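Local coordinates for endoribonuclease L-PSP/chorismate mutase-like domain-containing protein (Agrobacterium tumefaciens, PDB 3D01) that is of unknown function but belongs to the YjgF/chorismate mutase-like family, whose relatives include putative endoribonucleases, and assembles as a trimer, at residues A77-L85 against V121-V132. Residues are numbered along the deposited sequence; the frame is centred on the assembly and turned at random.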
# COMPACT_ATOMS: atom_id res chain seq x y z
N ALA I 77 5.43 17.05 2.30
CA ALA I 77 5.48 16.00 1.28
C ALA I 77 6.88 16.00 0.58
O ALA I 77 7.50 14.95 0.36
CB ALA I 77 4.36 16.21 0.27
N GLU I 78 7.36 17.19 0.28
CA GLU I 78 8.71 17.41 -0.31
C GLU I 78 9.78 16.79 0.57
O GLU I 78 10.63 16.05 0.08
CB GLU I 78 8.99 18.89 -0.49
CG GLU I 78 8.24 19.57 -1.65
CD GLU I 78 8.38 21.10 -1.69
OE1 GLU I 78 8.63 21.76 -0.65
OE2 GLU I 78 8.24 21.66 -2.80
N LEU I 79 9.70 17.07 1.88
CA LEU I 79 10.64 16.49 2.85
C LEU I 79 10.57 14.95 2.92
O LEU I 79 11.60 14.27 2.97
CB LEU I 79 10.46 17.13 4.22
CG LEU I 79 10.98 18.56 4.40
CD1 LEU I 79 10.58 19.06 5.78
CD2 LEU I 79 12.50 18.70 4.14
N CYS I 80 9.35 14.40 2.92
CA CYS I 80 9.17 12.97 2.83
C CYS I 80 9.89 12.43 1.60
O CYS I 80 10.60 11.43 1.69
CB CYS I 80 7.67 12.61 2.76
SG CYS I 80 6.78 12.94 4.29
N ALA I 81 9.68 13.10 0.47
CA ALA I 81 10.31 12.72 -0.81
C ALA I 81 11.82 12.79 -0.75
O ALA I 81 12.49 11.93 -1.28
CB ALA I 81 9.78 13.61 -1.94
N VAL I 82 12.37 13.80 -0.10
CA VAL I 82 13.85 13.92 0.05
C VAL I 82 14.39 12.75 0.91
O VAL I 82 15.43 12.15 0.63
CB VAL I 82 14.25 15.31 0.64
CG1 VAL I 82 15.74 15.35 1.12
CG2 VAL I 82 13.93 16.46 -0.35
N ASN I 83 13.65 12.40 1.96
CA ASN I 83 14.02 11.26 2.78
C ASN I 83 13.91 9.96 2.00
O ASN I 83 14.75 9.08 2.15
CB ASN I 83 13.21 11.25 4.08
CG ASN I 83 13.69 12.30 5.06
OD1 ASN I 83 13.19 13.43 5.13
ND2 ASN I 83 14.69 11.94 5.80
N ILE I 84 12.92 9.84 1.12
CA ILE I 84 12.83 8.68 0.24
C ILE I 84 14.09 8.65 -0.61
O ILE I 84 14.75 7.63 -0.68
CB ILE I 84 11.57 8.69 -0.68
CG1 ILE I 84 10.30 8.36 0.15
CG2 ILE I 84 11.69 7.65 -1.81
CD1 ILE I 84 9.00 8.62 -0.59
N LEU I 85 14.44 9.78 -1.22
CA LEU I 85 15.65 9.83 -2.09
C LEU I 85 16.94 9.48 -1.32
O LEU I 85 17.84 8.79 -1.86
CB LEU I 85 15.75 11.18 -2.76
CG LEU I 85 14.67 11.48 -3.81
CD1 LEU I 85 14.83 12.94 -4.35
CD2 LEU I 85 14.74 10.44 -4.94
N VAL I 121 -1.50 17.98 -1.70
CA VAL I 121 -0.43 17.81 -0.73
C VAL I 121 0.66 16.91 -1.28
O VAL I 121 1.84 17.25 -1.25
CB VAL I 121 -0.96 17.27 0.61
CG1 VAL I 121 0.21 16.85 1.55
CG2 VAL I 121 -1.92 18.32 1.24
N ILE I 122 0.26 15.77 -1.82
CA ILE I 122 1.21 14.80 -2.32
C ILE I 122 1.87 15.30 -3.60
O ILE I 122 3.00 14.91 -3.91
CB ILE I 122 0.57 13.40 -2.48
CG1 ILE I 122 0.05 12.89 -1.13
CG2 ILE I 122 1.57 12.42 -3.07
CD1 ILE I 122 1.07 12.86 0.06
N ASN I 123 1.21 16.21 -4.31
CA ASN I 123 1.86 16.90 -5.44
C ASN I 123 3.20 17.52 -5.05
O ASN I 123 4.10 17.59 -5.90
CB ASN I 123 0.97 17.95 -6.09
CG ASN I 123 -0.15 17.33 -6.94
OD1 ASN I 123 -0.15 16.14 -7.24
ND2 ASN I 123 -1.12 18.16 -7.31
N GLY I 124 3.35 17.96 -3.80
CA GLY I 124 4.67 18.38 -3.24
C GLY I 124 5.77 17.34 -3.53
O GLY I 124 6.84 17.66 -4.06
N ALA I 125 5.49 16.08 -3.21
CA ALA I 125 6.46 14.99 -3.39
C ALA I 125 6.55 14.70 -4.89
O ALA I 125 7.64 14.66 -5.47
CB ALA I 125 6.02 13.72 -2.59
N SER I 126 5.41 14.49 -5.54
CA SER I 126 5.44 14.07 -6.94
C SER I 126 6.21 15.05 -7.81
O SER I 126 7.01 14.63 -8.65
CB SER I 126 4.03 13.87 -7.49
OG SER I 126 3.33 12.89 -6.77
N ASN I 127 5.96 16.34 -7.62
CA ASN I 127 6.61 17.39 -8.41
C ASN I 127 8.14 17.40 -8.18
O ASN I 127 8.95 17.53 -9.12
CB ASN I 127 6.02 18.74 -8.06
CG ASN I 127 4.59 18.93 -8.57
OD1 ASN I 127 4.10 18.17 -9.43
ND2 ASN I 127 3.93 19.95 -8.06
N LEU I 128 8.52 17.22 -6.93
CA LEU I 128 9.92 17.23 -6.55
C LEU I 128 10.62 16.03 -7.18
O LEU I 128 11.66 16.16 -7.82
CB LEU I 128 10.08 17.27 -5.00
CG LEU I 128 11.53 17.27 -4.48
CD1 LEU I 128 11.66 17.94 -3.11
CD2 LEU I 128 12.16 15.86 -4.47
N ILE I 129 10.03 14.85 -7.03
CA ILE I 129 10.61 13.62 -7.59
C ILE I 129 10.70 13.62 -9.13
O ILE I 129 11.75 13.25 -9.67
CB ILE I 129 9.82 12.39 -7.12
CG1 ILE I 129 10.06 12.21 -5.62
CG2 ILE I 129 10.20 11.17 -7.97
CD1 ILE I 129 9.22 11.15 -4.99
N ALA I 130 9.63 14.01 -9.82
CA ALA I 130 9.64 14.13 -11.28
C ALA I 130 10.65 15.17 -11.76
O ALA I 130 11.36 14.92 -12.78
CB ALA I 130 8.27 14.43 -11.80
N THR I 131 10.77 16.30 -11.05
CA THR I 131 11.75 17.34 -11.40
C THR I 131 13.21 16.89 -11.34
O THR I 131 13.97 17.13 -12.28
CB THR I 131 11.58 18.62 -10.54
OG1 THR I 131 10.27 19.13 -10.76
CG2 THR I 131 12.62 19.70 -10.91
N VAL I 132 13.59 16.26 -10.25
CA VAL I 132 14.97 15.85 -9.98
C VAL I 132 15.39 14.65 -10.83
O VAL I 132 16.55 14.57 -11.27
CB VAL I 132 15.13 15.59 -8.44
CG1 VAL I 132 16.35 14.82 -8.14
CG2 VAL I 132 15.09 16.93 -7.67
O HOH W 1 7.49 20.19 -5.00
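A77 and E78 lie against G124 and A125 where segment 77-85 of helix 70-91 meets segment 121-132 of helix 118-133; the segment axes approach to 7.3 Å, their directions 43° apart with a negative crossing angle, and the CA atoms of E78 and A125 are 4.5 Å apart. A77 is a knob in the hole formed by V121, I122, G124 and A125, its CB 3.1 Å from V121 O, while G124 presents bare backbone. One turn on, the methyls of A81 and A125 meet, CB to CB 3.8 Å, and I129 lays CG1 and CD1 against A81 CB. The reciprocal knob is L128, among E78, A81, V82 and L85. CG anti to the backbone N (chi1 179°) sets its fork over segment 77-85: CD1 touches E78 CB and V82 CG2 (3.9 Å from the latter), and CD2 meets L85 CD1. E78, partly exposed, rests CG on G124 O, and a water donates to both E78 OE2 and G124 O; R75 forms a salt bridge with OE1. The helices pack side by side on the mixed sheet, as in the YjgF-like alpha/beta fold, A125 touching I157 of strand 155-163 and I129 touching V102 and L105 of strand 99-110, while L128 and V132 also contact helix 3-21.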